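Local atomic coordinates of GTPase HflX (Sulfolobus solfataricus P2, PDB entry 2QTF), a protein that hydrolyses GTP, for which it is specific, and associates with the 50S ribosomal subunit, where it may act in protein synthesis or ribosome biogenesis. Residues K2-F7 with A18-A23; I61-L66 with I87-E92; L91-L96 with D232-I237. One frame throughout, in Å; residues are numbered along the deposited sequence.

Contact 1. Residues K2-F7 with A18-A23; sequences KTAALF and ALVEGA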
ATOM      1  N   LYS A   2       9.715  -9.560   9.699  1.00 48.55           N
ATOM      2  CA  LYS A   2       9.509 -10.807   8.879  1.00 43.23           C
ATOM      3  C   LYS A   2      10.314 -10.710   7.639  1.00 36.90           C
ATOM      4  O   LYS A   2      10.358  -9.667   7.025  1.00 35.08           O
ATOM      5  CB  LYS A   2       8.025 -11.089   8.556  1.00 41.71           C
ATOM      6  CG  LYS A   2       7.116 -10.942   9.814  1.00 44.98           C
ATOM      7  CD  LYS A   2       5.708 -11.522   9.637  1.00 42.94           C
ATOM      8  CE  LYS A   2       4.733 -10.506   9.156  1.00 42.18           C
ATOM      9  NZ  LYS A   2       3.351 -11.177   8.874  1.00 42.70           N
ATOM     10  N   THR A   3      10.934 -11.831   7.237  1.00 33.31           N
ATOM     11  CA  THR A   3      11.869 -11.851   6.127  1.00 30.56           C
ATOM     12  C   THR A   3      11.132 -12.577   5.012  1.00 28.34           C
ATOM     13  O   THR A   3      10.392 -13.531   5.270  1.00 27.30           O
ATOM     14  CB  THR A   3      13.135 -12.680   6.505  1.00 29.48           C
ATOM     15  OG1 THR A   3      12.669 -13.841   7.187  1.00 27.78           O
ATOM     16  CG2 THR A   3      14.003 -11.890   7.586  1.00 31.99           C
ATOM     17  N   ALA A   4      11.332 -12.133   3.774  1.00 26.37           N
ATOM     18  CA  ALA A   4      10.654 -12.846   2.681  1.00 26.36           C
ATOM     19  C   ALA A   4      11.689 -13.195   1.619  1.00 26.44           C
ATOM     20  O   ALA A   4      12.647 -12.396   1.390  1.00 26.49           O
ATOM     21  CB  ALA A   4       9.543 -11.985   2.057  1.00 21.54           C
ATOM     22  N   ALA A   5      11.468 -14.335   0.962  1.00 25.53           N
ATOM     23  CA  ALA A   5      12.090 -14.634  -0.333  1.00 25.11           C
ATOM     24  C   ALA A   5      11.061 -14.216  -1.426  1.00 25.34           C
ATOM     25  O   ALA A   5       9.923 -14.716  -1.384  1.00 23.83           O
ATOM     26  CB  ALA A   5      12.376 -16.210  -0.463  1.00 24.80           C
ATOM     27  N   LEU A   6      11.441 -13.330  -2.365  1.00 23.39           N
ATOM     28  CA  LEU A   6      10.464 -12.794  -3.366  1.00 24.13           C
ATOM     29  C   LEU A   6      10.803 -13.353  -4.767  1.00 24.58           C
ATOM     30  O   LEU A   6      11.928 -13.211  -5.216  1.00 26.79           O
ATOM     31  CB  LEU A   6      10.504 -11.255  -3.354  1.00 22.76           C
ATOM     32  CG  LEU A   6       9.718 -10.500  -4.443  1.00 23.77           C
ATOM     33  CD1 LEU A   6       8.214 -10.770  -4.266  1.00 17.98           C
ATOM     34  CD2 LEU A   6      10.121  -8.953  -4.373  1.00 23.77           C
ATOM     35  N   PHE A   7       9.838 -13.971  -5.436  1.00 22.78           N
ATOM     36  CA  PHE A   7       9.927 -14.249  -6.861  1.00 25.18           C
ATOM     37  C   PHE A   7       9.122 -13.279  -7.653  1.00 25.09           C
ATOM     38  O   PHE A   7       7.881 -13.153  -7.435  1.00 26.44           O
ATOM     39  CB  PHE A   7       9.385 -15.672  -7.144  1.00 24.09           C
ATOM     40  CG  PHE A   7      10.256 -16.730  -6.578  1.00 26.64           C
ATOM     41  CD1 PHE A   7      11.073 -17.482  -7.422  1.00 27.97           C
ATOM     42  CD2 PHE A   7      10.370 -16.896  -5.187  1.00 23.89           C
ATOM     43  CE1 PHE A   7      11.901 -18.457  -6.880  1.00 30.72           C
ATOM     44  CE2 PHE A   7      11.228 -17.849  -4.633  1.00 30.38           C
ATOM     45  CZ  PHE A   7      12.004 -18.642  -5.514  1.00 26.58           C
ATOM     46  N   ALA A  18       8.440  -2.673  -3.013  1.00 25.20           N
ATOM     47  CA  ALA A  18       7.751  -1.604  -2.242  1.00 23.64           C
ATOM     48  C   ALA A  18       6.408  -2.146  -1.739  1.00 23.66           C
ATOM     49  O   ALA A  18       6.042  -1.879  -0.629  1.00 23.59           O
ATOM     50  CB  ALA A  18       7.569  -0.325  -3.188  1.00 25.67           C
ATOM     51  N   LEU A  19       5.694  -2.984  -2.496  1.00 23.90           N
ATOM     52  CA  LEU A  19       4.495  -3.732  -1.922  1.00 22.38           C
ATOM     53  C   LEU A  19       4.832  -4.685  -0.724  1.00 24.75           C
ATOM     54  O   LEU A  19       4.113  -4.761   0.306  1.00 23.69           O
ATOM     55  CB  LEU A  19       3.785  -4.481  -3.022  1.00 19.38           C
ATOM     56  CG  LEU A  19       3.215  -3.580  -4.129  1.00 22.94           C
ATOM     57  CD1 LEU A  19       2.804  -4.365  -5.337  1.00 23.28           C
ATOM     58  CD2 LEU A  19       1.960  -2.723  -3.560  1.00 24.43           C
ATOM     59  N   VAL A  20       5.881  -5.499  -0.877  1.00 22.53           N
ATOM     60  CA  VAL A  20       6.245  -6.408   0.206  1.00 22.74           C
ATOM     61  C   VAL A  20       6.631  -5.625   1.455  1.00 22.11           C
ATOM     62  O   VAL A  20       6.274  -6.052   2.582  1.00 23.14           O
ATOM     63  CB  VAL A  20       7.417  -7.349  -0.267  1.00 22.47           C
ATOM     64  CG1 VAL A  20       8.041  -8.165   0.913  1.00 24.49           C
ATOM     65  CG2 VAL A  20       6.887  -8.224  -1.388  1.00 24.85           C
ATOM     66  N   GLU A  21       7.375  -4.523   1.277  1.00 20.50           N
ATOM     67  CA  GLU A  21       7.727  -3.735   2.478  1.00 25.47           C
ATOM     68  C   GLU A  21       6.408  -3.080   3.048  1.00 25.66           C
ATOM     69  O   GLU A  21       6.242  -2.981   4.257  1.00 25.64           O
ATOM     70  CB  GLU A  21       8.833  -2.703   2.164  1.00 26.19           C
ATOM     71  CG  GLU A  21      10.110  -3.416   1.659  1.00 29.16           C
ATOM     72  CD  GLU A  21      11.227  -2.420   1.274  1.00 35.46           C
ATOM     73  OE1 GLU A  21      10.938  -1.232   0.982  1.00 41.24           O
ATOM     74  OE2 GLU A  21      12.401  -2.819   1.268  1.00 39.04           O
ATOM     75  N   GLY A  22       5.406  -2.796   2.205  1.00 24.67           N
ATOM     76  CA  GLY A  22       4.112  -2.219   2.772  1.00 24.18           C
ATOM     77  C   GLY A  22       3.291  -3.266   3.547  1.00 24.70           C
ATOM     78  O   GLY A  22       2.308  -2.979   4.257  1.00 23.85           O
ATOM     79  N   ALA A  23       3.642  -4.530   3.352  1.00 22.69           N
ATOM     80  CA  ALA A  23       3.100  -5.610   4.109  1.00 22.59           C
ATOM     81  C   ALA A  23       4.008  -5.984   5.307  1.00 24.25           C
ATOM     82  O   ALA A  23       3.811  -7.060   5.838  1.00 25.45           O
ATOM     83  CB  ALA A  23       2.834  -6.888   3.167  1.00 21.37           C
TER
HETATM   84  O   HOH W   1       2.403  -9.080   7.820  1.00 31.13           O
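Val20 spreads its two methyl groups over two residues of the strand 2-7. CG2 of Val20 approaches CD1 of Leu6 at 4.1 Å, while CG1 lies 4.3 Å from CB of Ala4, so a single helix residue spans two strand residues that point to the same side of the sheet. The spread follows from the rotation of the valine: with chi1 at 169°, CG1 stands opposite the backbone N and CG2 beside it. The side chains of Leu6 and Val20 run antiparallel alongside each other and meet through their methyl branches. The backbones come nearest at Ala4 and Val20, whose CA atoms are 8.2 Å apart. This is the inner face of a beta-alpha-beta unit, in which helix 13-22 carries the chain from strand 2-7 to its parallel neighbour 25-31 and packs on the sheet it crosses. Ile61 of strand 59-62 and Leu89 of helix 86-97 close round the same valine. No hydrogen bond joins the segments directly, but a polar bridge runs past the apolar core: Lys2 NZ donates to a water 2.5 Å away, and that water donates to the carbonyl O of Ala23 over 3.2 Å.

Contact 2. Residues I61-L66 with I87-E92; sequences IIFEQL and ILLLLE. With CD (cadmium ion), chain B.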
ATOM      1  N   ILE A  61       7.111 -15.277  -1.040  1.00 22.26           N
ATOM      2  CA  ILE A  61       6.180 -14.421  -1.735  1.00 22.58           C
ATOM      3  C   ILE A  61       6.401 -14.552  -3.241  1.00 21.31           C
ATOM      4  O   ILE A  61       7.523 -14.375  -3.706  1.00 21.20           O
ATOM      5  CB  ILE A  61       6.325 -12.903  -1.276  1.00 22.20           C
ATOM      6  CG1 ILE A  61       6.070 -12.819   0.253  1.00 21.24           C
ATOM      7  CG2 ILE A  61       5.301 -11.995  -2.052  1.00 21.96           C
ATOM      8  CD1 ILE A  61       6.415 -11.423   0.836  1.00 22.81           C
ATOM      9  N   ILE A  62       5.337 -14.879  -3.962  1.00 20.01           N
ATOM     10  CA  ILE A  62       5.420 -15.038  -5.417  1.00 22.05           C
ATOM     11  C   ILE A  62       4.575 -13.946  -6.053  1.00 22.72           C
ATOM     12  O   ILE A  62       3.379 -13.845  -5.823  1.00 22.48           O
ATOM     13  CB  ILE A  62       5.018 -16.462  -5.814  1.00 23.26           C
ATOM     14  CG1 ILE A  62       6.075 -17.504  -5.230  1.00 22.59           C
ATOM     15  CG2 ILE A  62       4.949 -16.539  -7.344  1.00 24.53           C
ATOM     16  CD1 ILE A  62       5.506 -18.914  -5.191  1.00 23.85           C
ATOM     17  N   PHE A  63       5.211 -13.056  -6.798  1.00 23.32           N
ATOM     18  CA  PHE A  63       4.454 -11.983  -7.369  1.00 22.63           C
ATOM     19  C   PHE A  63       3.764 -12.405  -8.657  1.00 24.44           C
ATOM     20  O   PHE A  63       4.138 -11.921  -9.692  1.00 25.83           O
ATOM     21  CB  PHE A  63       5.334 -10.726  -7.535  1.00 23.08           C
ATOM     22  CG  PHE A  63       4.534  -9.443  -7.580  1.00 24.64           C
ATOM     23  CD1 PHE A  63       3.881  -8.945  -6.440  1.00 26.72           C
ATOM     24  CD2 PHE A  63       4.370  -8.762  -8.799  1.00 24.87           C
ATOM     25  CE1 PHE A  63       3.121  -7.735  -6.537  1.00 24.83           C
ATOM     26  CE2 PHE A  63       3.650  -7.560  -8.901  1.00 27.70           C
ATOM     27  CZ  PHE A  63       3.030  -7.038  -7.786  1.00 23.31           C
ATOM     28  N   GLU A  64       2.740 -13.251  -8.560  1.00 24.56           N
ATOM     29  CA  GLU A  64       1.950 -13.759  -9.679  1.00 28.38           C
ATOM     30  C   GLU A  64       0.685 -14.241  -9.020  1.00 28.50           C
ATOM     31  O   GLU A  64       0.646 -14.377  -7.794  1.00 29.00           O
ATOM     32  CB  GLU A  64       2.632 -15.018 -10.274  1.00 28.10           C
ATOM     33  CG  GLU A  64       3.014 -14.924 -11.758  1.00 37.60           C
ATOM     34  CD  GLU A  64       1.889 -14.473 -12.699  1.00 40.52           C
ATOM     35  OE1 GLU A  64       2.244 -14.052 -13.832  1.00 46.64           O
ATOM     36  OE2 GLU A  64       0.675 -14.516 -12.333  1.00 39.37           O
ATOM     37  N   GLN A  65      -0.308 -14.647  -9.786  1.00 27.80           N
ATOM     38  CA  GLN A  65      -1.399 -15.312  -9.196  1.00 32.43           C
ATOM     39  C   GLN A  65      -1.184 -16.819  -9.290  1.00 32.93           C
ATOM     40  O   GLN A  65      -1.115 -17.351 -10.433  1.00 34.54           O
ATOM     41  CB  GLN A  65      -2.709 -14.831  -9.849  1.00 31.13           C
ATOM     42  CG  GLN A  65      -3.958 -15.427  -9.240  1.00 37.00           C
ATOM     43  CD  GLN A  65      -5.256 -14.860  -9.863  1.00 38.84           C
ATOM     44  OE1 GLN A  65      -5.256 -13.742 -10.422  1.00 42.91           O
ATOM     45  NE2 GLN A  65      -6.365 -15.650  -9.781  1.00 39.55           N
ATOM     46  N   LEU A  66      -1.153 -17.521  -8.153  1.00 29.53           N
ATOM     47  CA  LEU A  66      -0.906 -19.015  -8.101  1.00 29.27           C
ATOM     48  C   LEU A  66      -2.194 -19.742  -8.318  1.00 28.79           C
ATOM     49  O   LEU A  66      -3.236 -19.315  -7.839  1.00 28.19           O
ATOM     50  CB  LEU A  66      -0.290 -19.541  -6.745  1.00 27.62           C
ATOM     51  CG  LEU A  66       1.111 -19.126  -6.439  1.00 33.43           C
ATOM     52  CD1 LEU A  66       1.594 -19.589  -5.039  1.00 33.83           C
ATOM     53  CD2 LEU A  66       2.101 -19.548  -7.623  1.00 34.90           C
ATOM     54  N   ILE A  87      -2.244 -11.731  -4.928  1.00 17.65           N
ATOM     55  CA  ILE A  87      -3.544 -11.449  -4.287  1.00 19.86           C
ATOM     56  C   ILE A  87      -3.422 -11.440  -2.764  1.00 19.33           C
ATOM     57  O   ILE A  87      -3.861 -10.520  -2.155  1.00 17.20           O
ATOM     58  CB  ILE A  87      -4.680 -12.366  -4.807  1.00 20.15           C
ATOM     59  CG1 ILE A  87      -4.868 -12.030  -6.308  1.00 24.24           C
ATOM     60  CG2 ILE A  87      -5.937 -12.301  -3.944  1.00 19.08           C
ATOM     61  CD1 ILE A  87      -6.120 -12.255  -6.825  1.00 36.14           C
ATOM     62  N   LEU A  88      -2.898 -12.495  -2.188  1.00 17.38           N
ATOM     63  CA  LEU A  88      -2.778 -12.576  -0.732  1.00 16.58           C
ATOM     64  C   LEU A  88      -1.803 -11.495  -0.208  1.00 17.36           C
ATOM     65  O   LEU A  88      -2.019 -10.961   0.890  1.00 15.55           O
ATOM     66  CB  LEU A  88      -2.321 -13.996  -0.335  1.00 16.49           C
ATOM     67  CG  LEU A  88      -3.365 -15.140  -0.517  1.00 16.93           C
ATOM     68  CD1 LEU A  88      -2.764 -16.454   0.093  1.00 22.66           C
ATOM     69  CD2 LEU A  88      -4.702 -14.764   0.097  1.00 17.95           C
ATOM     70  N   LEU A  89      -0.780 -11.133  -0.967  1.00 15.89           N
ATOM     71  CA  LEU A  89       0.122 -10.066  -0.546  1.00 16.64           C
ATOM     72  C   LEU A  89      -0.633  -8.747  -0.443  1.00 17.14           C
ATOM     73  O   LEU A  89      -0.460  -7.943   0.505  1.00 14.93           O
ATOM     74  CB  LEU A  89       1.361  -9.945  -1.517  1.00 17.74           C
ATOM     75  CG  LEU A  89       2.269  -8.675  -1.329  1.00 15.34           C
ATOM     76  CD1 LEU A  89       3.026  -8.788  -0.042  1.00 17.42           C
ATOM     77  CD2 LEU A  89       3.295  -8.350  -2.504  1.00 21.11           C
ATOM     78  N   LEU A  90      -1.395  -8.413  -1.479  1.00 17.56           N
ATOM     79  CA  LEU A  90      -2.077  -7.076  -1.426  1.00 18.37           C
ATOM     80  C   LEU A  90      -3.136  -7.130  -0.332  1.00 18.49           C
ATOM     81  O   LEU A  90      -3.366  -6.095   0.318  1.00 18.65           O
ATOM     82  CB  LEU A  90      -2.802  -6.743  -2.776  1.00 18.64           C
ATOM     83  CG  LEU A  90      -1.822  -6.577  -3.932  1.00 26.53           C
ATOM     84  CD1 LEU A  90      -2.453  -6.483  -5.380  1.00 26.24           C
ATOM     85  CD2 LEU A  90      -0.883  -5.455  -3.709  1.00 31.10           C
ATOM     86  N   LEU A  91      -3.816  -8.287  -0.137  1.00 17.16           N
ATOM     87  CA  LEU A  91      -4.793  -8.360   0.962  1.00 16.28           C
ATOM     88  C   LEU A  91      -4.085  -8.165   2.343  1.00 16.88           C
ATOM     89  O   LEU A  91      -4.636  -7.534   3.268  1.00 17.18           O
ATOM     90  CB  LEU A  91      -5.633  -9.698   0.958  1.00 17.29           C
ATOM     91  CG  LEU A  91      -6.658  -9.701  -0.226  1.00 15.32           C
ATOM     92  CD1 LEU A  91      -7.120 -11.145  -0.387  1.00 14.51           C
ATOM     93  CD2 LEU A  91      -7.778  -8.668   0.172  1.00 16.60           C
ATOM     94  N   GLU A  92      -2.869  -8.726   2.481  1.00 17.72           N
ATOM     95  CA  GLU A  92      -2.037  -8.415   3.712  1.00 16.72           C
ATOM     96  C   GLU A  92      -1.759  -6.907   3.923  1.00 17.61           C
ATOM     97  O   GLU A  92      -1.948  -6.407   5.038  1.00 16.26           O
ATOM     98  CB  GLU A  92      -0.703  -9.254   3.676  1.00 14.80           C
ATOM     99  CG  GLU A  92       0.113  -9.039   4.982  1.00 18.26           C
ATOM    100  CD  GLU A  92      -0.479  -9.958   6.099  1.00 19.05           C
ATOM    101  OE1 GLU A  92      -1.326 -10.847   5.698  1.00 18.56           O
ATOM    102  OE2 GLU A  92      -0.070  -9.872   7.314  1.00 26.08           O
TER
HETATM  103 CD    CD B 401      -1.176 -11.686   7.978  1.00 23.99          CD
HETATM  104  O   HOH W   2      -1.959 -13.568   6.568  1.00 28.66           O
HETATM  105  O   HOH W   3       1.107 -12.771   7.335  1.00 35.31           O
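A parallel four-stranded sheet in the N-terminal part of HflX meets helix 86-97 here, where strand 59-62 gives way to a loop. Leu89 is the centre of the packing, and one of its methyl groups serves two partners. Leu89 CD2 lies 4.2 Å from Ile61 CG2, near the end of the strand. In the loop beyond, Phe63 CD1 is 4.0 Å from Leu89 CD2. The methyl reaches the aromatic ring at the edge, close to the ring plane, and the two side chains cross at about a right angle. Phe63 centres an inverse gamma turn, spanned by a weak bond from Glu64 N to Ile62 O; its CG, swung opposite the backbone N (chi1 -156°), carries the ring in toward the helix although its CB does not point there. Val20 and Leu19 of helix 13-22 pack on the same cluster. Farther along the loop the contact becomes more exposed: Gln65 extends past Ile87, whose CD1 meets the glutamine amide without any polar bond. Separately, Gln65 N donates to the adjacent Glu64 OE2, on the anti side of the carboxylate. One helical turn beyond Leu89, Glu92 chelates a cadmium ion through OE1 at 2.4 Å and OE2 at 2.2 Å, with two waters on the metal.

Contact 3. Residues L91-L96 with D232-I237; sequences LEIFAL and DTVGFI. With CD (cadmium ion), chain B; CD (cadmium ion), chain C; ACT (acetate ion), chain H.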
ATOM      1  N   LEU A  91      -3.816  -8.287  -0.137  1.00 17.16           N
ATOM      2  CA  LEU A  91      -4.793  -8.360   0.962  1.00 16.28           C
ATOM      3  C   LEU A  91      -4.085  -8.165   2.343  1.00 16.88           C
ATOM      4  O   LEU A  91      -4.636  -7.534   3.268  1.00 17.18           O
ATOM      5  CB  LEU A  91      -5.633  -9.698   0.958  1.00 17.29           C
ATOM      6  CG  LEU A  91      -6.658  -9.701  -0.226  1.00 15.32           C
ATOM      7  CD1 LEU A  91      -7.120 -11.145  -0.387  1.00 14.51           C
ATOM      8  CD2 LEU A  91      -7.778  -8.668   0.172  1.00 16.60           C
ATOM      9  N   GLU A  92      -2.869  -8.726   2.481  1.00 17.72           N
ATOM     10  CA  GLU A  92      -2.037  -8.415   3.712  1.00 16.72           C
ATOM     11  C   GLU A  92      -1.759  -6.907   3.923  1.00 17.61           C
ATOM     12  O   GLU A  92      -1.948  -6.407   5.038  1.00 16.26           O
ATOM     13  CB  GLU A  92      -0.703  -9.254   3.676  1.00 14.80           C
ATOM     14  CG  GLU A  92       0.113  -9.039   4.982  1.00 18.26           C
ATOM     15  CD  GLU A  92      -0.479  -9.958   6.099  1.00 19.05           C
ATOM     16  OE1 GLU A  92      -1.326 -10.847   5.698  1.00 18.56           O
ATOM     17  OE2 GLU A  92      -0.070  -9.872   7.314  1.00 26.08           O
ATOM     18  N   ILE A  93      -1.364  -6.183   2.847  1.00 14.90           N
ATOM     19  CA  ILE A  93      -1.158  -4.710   2.884  1.00 17.82           C
ATOM     20  C   ILE A  93      -2.443  -4.045   3.379  1.00 17.10           C
ATOM     21  O   ILE A  93      -2.442  -3.216   4.287  1.00 17.78           O
ATOM     22  CB  ILE A  93      -0.781  -4.178   1.467  1.00 18.68           C
ATOM     23  CG1 ILE A  93       0.572  -4.771   1.071  1.00 20.13           C
ATOM     24  CG2 ILE A  93      -0.851  -2.619   1.438  1.00 19.39           C
ATOM     25  CD1 ILE A  93       0.940  -4.488  -0.375  1.00 19.63           C
ATOM     26  N   PHE A  94      -3.545  -4.496   2.844  1.00 17.62           N
ATOM     27  CA  PHE A  94      -4.857  -3.861   3.216  1.00 17.54           C
ATOM     28  C   PHE A  94      -5.152  -4.111   4.691  1.00 16.44           C
ATOM     29  O   PHE A  94      -5.529  -3.176   5.414  1.00 18.39           O
ATOM     30  CB  PHE A  94      -6.019  -4.330   2.322  1.00 18.63           C
ATOM     31  CG  PHE A  94      -5.808  -4.143   0.792  1.00 18.86           C
ATOM     32  CD1 PHE A  94      -4.894  -3.258   0.277  1.00 20.90           C
ATOM     33  CD2 PHE A  94      -6.713  -4.794  -0.079  1.00 15.91           C
ATOM     34  CE1 PHE A  94      -4.702  -3.146  -1.108  1.00 17.45           C
ATOM     35  CE2 PHE A  94      -6.576  -4.667  -1.529  1.00 18.97           C
ATOM     36  CZ  PHE A  94      -5.573  -3.851  -2.026  1.00 20.29           C
ATOM     37  N   ALA A  95      -4.969  -5.358   5.127  1.00 18.57           N
ATOM     38  CA  ALA A  95      -5.244  -5.760   6.505  1.00 18.02           C
ATOM     39  C   ALA A  95      -4.391  -4.893   7.467  1.00 20.71           C
ATOM     40  O   ALA A  95      -4.818  -4.574   8.552  1.00 21.36           O
ATOM     41  CB  ALA A  95      -4.912  -7.270   6.656  1.00 19.10           C
ATOM     42  N   LEU A  96      -3.143  -4.608   7.106  1.00 18.22           N
ATOM     43  CA  LEU A  96      -2.235  -3.828   7.965  1.00 19.90           C
ATOM     44  C   LEU A  96      -2.608  -2.353   7.943  1.00 22.14           C
ATOM     45  O   LEU A  96      -2.269  -1.616   8.886  1.00 23.97           O
ATOM     46  CB  LEU A  96      -0.746  -4.066   7.499  1.00 18.57           C
ATOM     47  CG  LEU A  96      -0.309  -5.534   7.697  1.00 19.34           C
ATOM     48  CD1 LEU A  96       1.231  -5.637   7.078  1.00 20.38           C
ATOM     49  CD2 LEU A  96      -0.298  -6.009   9.215  1.00 24.09           C
ATOM     50  N   ASP A 232      -0.836   6.517   8.421  1.00 20.85           N
ATOM     51  CA  ASP A 232      -0.327   5.763   7.226  1.00 19.67           C
ATOM     52  C   ASP A 232      -1.548   5.171   6.545  1.00 20.81           C
ATOM     53  O   ASP A 232      -2.025   4.114   6.913  1.00 20.74           O
ATOM     54  CB  ASP A 232       0.601   4.630   7.701  1.00 21.30           C
ATOM     55  CG  ASP A 232       1.169   3.812   6.529  1.00 21.85           C
ATOM     56  OD1 ASP A 232       0.761   4.113   5.380  1.00 19.30           O
ATOM     57  OD2 ASP A 232       1.885   2.783   6.675  1.00 29.15           O
ATOM     58  N   THR A 233      -2.056   5.861   5.542  1.00 21.06           N
ATOM     59  CA  THR A 233      -3.165   5.393   4.739  1.00 23.07           C
ATOM     60  C   THR A 233      -2.567   4.425   3.676  1.00 21.88           C
ATOM     61  O   THR A 233      -1.382   4.569   3.244  1.00 22.26           O
ATOM     62  CB  THR A 233      -3.860   6.599   4.060  1.00 22.88           C
ATOM     63  OG1 THR A 233      -4.431   7.432   5.108  1.00 27.26           O
ATOM     64  CG2 THR A 233      -5.000   6.185   3.106  1.00 23.48           C
ATOM     65  N   VAL A 234      -3.419   3.473   3.241  1.00 18.07           N
ATOM     66  CA  VAL A 234      -2.971   2.575   2.154  1.00 19.07           C
ATOM     67  C   VAL A 234      -2.595   3.418   0.901  1.00 18.88           C
ATOM     68  O   VAL A 234      -3.203   4.485   0.611  1.00 20.44           O
ATOM     69  CB  VAL A 234      -4.038   1.457   1.887  1.00 19.05           C
ATOM     70  CG1 VAL A 234      -5.331   2.077   1.179  1.00 16.68           C
ATOM     71  CG2 VAL A 234      -3.415   0.243   1.149  1.00 22.20           C
ATOM     72  N   GLY A 235      -1.602   2.983   0.139  1.00 18.43           N
ATOM     73  CA  GLY A 235      -1.275   3.684  -1.100  1.00 21.64           C
ATOM     74  C   GLY A 235      -2.296   3.447  -2.199  1.00 25.95           C
ATOM     75  O   GLY A 235      -3.138   2.527  -2.057  1.00 29.30           O
ATOM     76  N   PHE A 236      -2.256   4.269  -3.268  1.00 22.90           N
ATOM     77  CA  PHE A 236      -2.928   3.984  -4.540  1.00 23.28           C
ATOM     78  C   PHE A 236      -2.057   2.865  -5.166  1.00 25.07           C
ATOM     79  O   PHE A 236      -0.828   2.963  -5.226  1.00 23.74           O
ATOM     80  CB  PHE A 236      -2.862   5.216  -5.451  1.00 21.67           C
ATOM     81  CG  PHE A 236      -3.418   6.458  -4.824  1.00 23.93           C
ATOM     82  CD1 PHE A 236      -4.569   6.419  -4.081  1.00 17.25           C
ATOM     83  CD2 PHE A 236      -2.772   7.679  -5.017  1.00 27.90           C
ATOM     84  CE1 PHE A 236      -5.183   7.639  -3.526  1.00 21.86           C
ATOM     85  CE2 PHE A 236      -3.280   8.868  -4.406  1.00 21.89           C
ATOM     86  CZ  PHE A 236      -4.505   8.834  -3.677  1.00 21.04           C
ATOM     87  N   ILE A 237      -2.710   1.770  -5.558  1.00 24.83           N
ATOM     88  CA  ILE A 237      -1.988   0.566  -5.975  1.00 26.30           C
ATOM     89  C   ILE A 237      -2.257   0.474  -7.505  1.00 26.54           C
ATOM     90  O   ILE A 237      -3.373   0.721  -7.946  1.00 23.67           O
ATOM     91  CB  ILE A 237      -2.594  -0.746  -5.314  1.00 28.00           C
ATOM     92  CG1 ILE A 237      -2.606  -0.791  -3.722  1.00 27.59           C
ATOM     93  CG2 ILE A 237      -1.876  -1.997  -5.843  1.00 26.94           C
ATOM     94  CD1 ILE A 237      -1.314  -0.857  -3.120  1.00 28.76           C
TER
HETATM   95 CD    CD B 401      -1.176 -11.686   7.978  1.00 23.99          CD
HETATM   96 CD    CD C 402       1.898   2.199   4.461  1.00 25.98          CD
HETATM   97  C   ACT H 601       1.310   1.026  -0.476  1.00 44.00           C
HETATM   98  O   ACT H 601       0.612   1.367   0.582  1.00 42.26           O
HETATM   99  OXT ACT H 601       1.433   1.820  -1.492  1.00 41.50           O
HETATM  100  CH3 ACT H 601       1.945  -0.371  -0.503  1.00 41.63           C
HETATM  101  O   HOH W   4      -0.822   1.489   8.522  1.00 45.85           O
HETATM  102  O   HOH W   5       0.730   3.090   2.542  1.00 26.87           O
HETATM  103  O   HOH W   2      -1.959 -13.568   6.568  1.00 28.66           O
HETATM  104  O   HOH W   3       1.107 -12.771   7.335  1.00 35.31           O
HETATM  105  O   HOH W   6       2.443   0.679   2.563  1.00 35.63           O
HETATM  106  O   HOH W   7       3.489   3.748   3.899  1.00 35.63           O
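Val234 CG2 sits against two helix residues at once, 3.9 Å from CG2 of Ile93 and 3.9 Å from CD1 of Phe94, and this is the tight part of the contact. A chi1 of 72° wedges CG1 of the valine between the backbone N and the carbonyl carbon and puts CG2 opposite the N, facing the helix. Ile93 and Val234 cross at about a right angle, whereas Phe94 lies obliquely to the valine. The phenyl ring then runs on to Ile237: CG1 of Ile237 lies 4.1 Å from CE1 of Phe94, at the edge of the ring and near its plane. Thr251 of helix 245-253 and Ile107 of helix 101-121 also touch Phe94.

Toward Asp232 the packing gives way to water and ions. A single water links Leu96 O and Asp232 O through weak bonds only. Both carboxylate oxygens of Asp232 hold a cadmium ion, OD1 at 2.4 Å and OD2 at 2.3 Å, and three waters and His97, from the last turn of the helix, are among its other ligands. One of these waters also donates to Thr233 O and to an acetate, probably a crystallisation component. The acetate accepts a hydrogen bond from Gly235 N to its O, at 2.8 Å, and is also hydrogen-bonded to Lys192 NZ and Thr188 OG1. Helix 86-97 thus packs its apolar side on a loop whose Gly235 N faces the acetate, with the Asp232 carboxylate on the metal. The Asp-Thr-Val-Gly sequence, which runs from the end of strand 226-232 into the loop, is the G3 (Walker B) motif of P-loop GTPases, predicted here to bind GTP, and the acetate lies beside the P-loop lysine, in the region expected for nucleotide phosphate.

Contacts 1 and 2 lie on one parallel sheet, their centres 10 Å apart, and are joined by probable backbone hydrogen bonds between its neighbouring strands 2-7 and 59-62. The centre of contact 3 is about 13 Å from the centre of each of the others. Contact 1 comes first along the chain, then contact 2, and contact 3 begins on the helix where contact 2 ends. Helix 86-97 is the common element, packing on the sheet in contact 2 and on the GTPase loop 232-237 in contact 3, while helix 13-22 of contact 1 touches it as well. The N-terminal sheet is thereby connected, by packing through two helices, to the predicted GTP site.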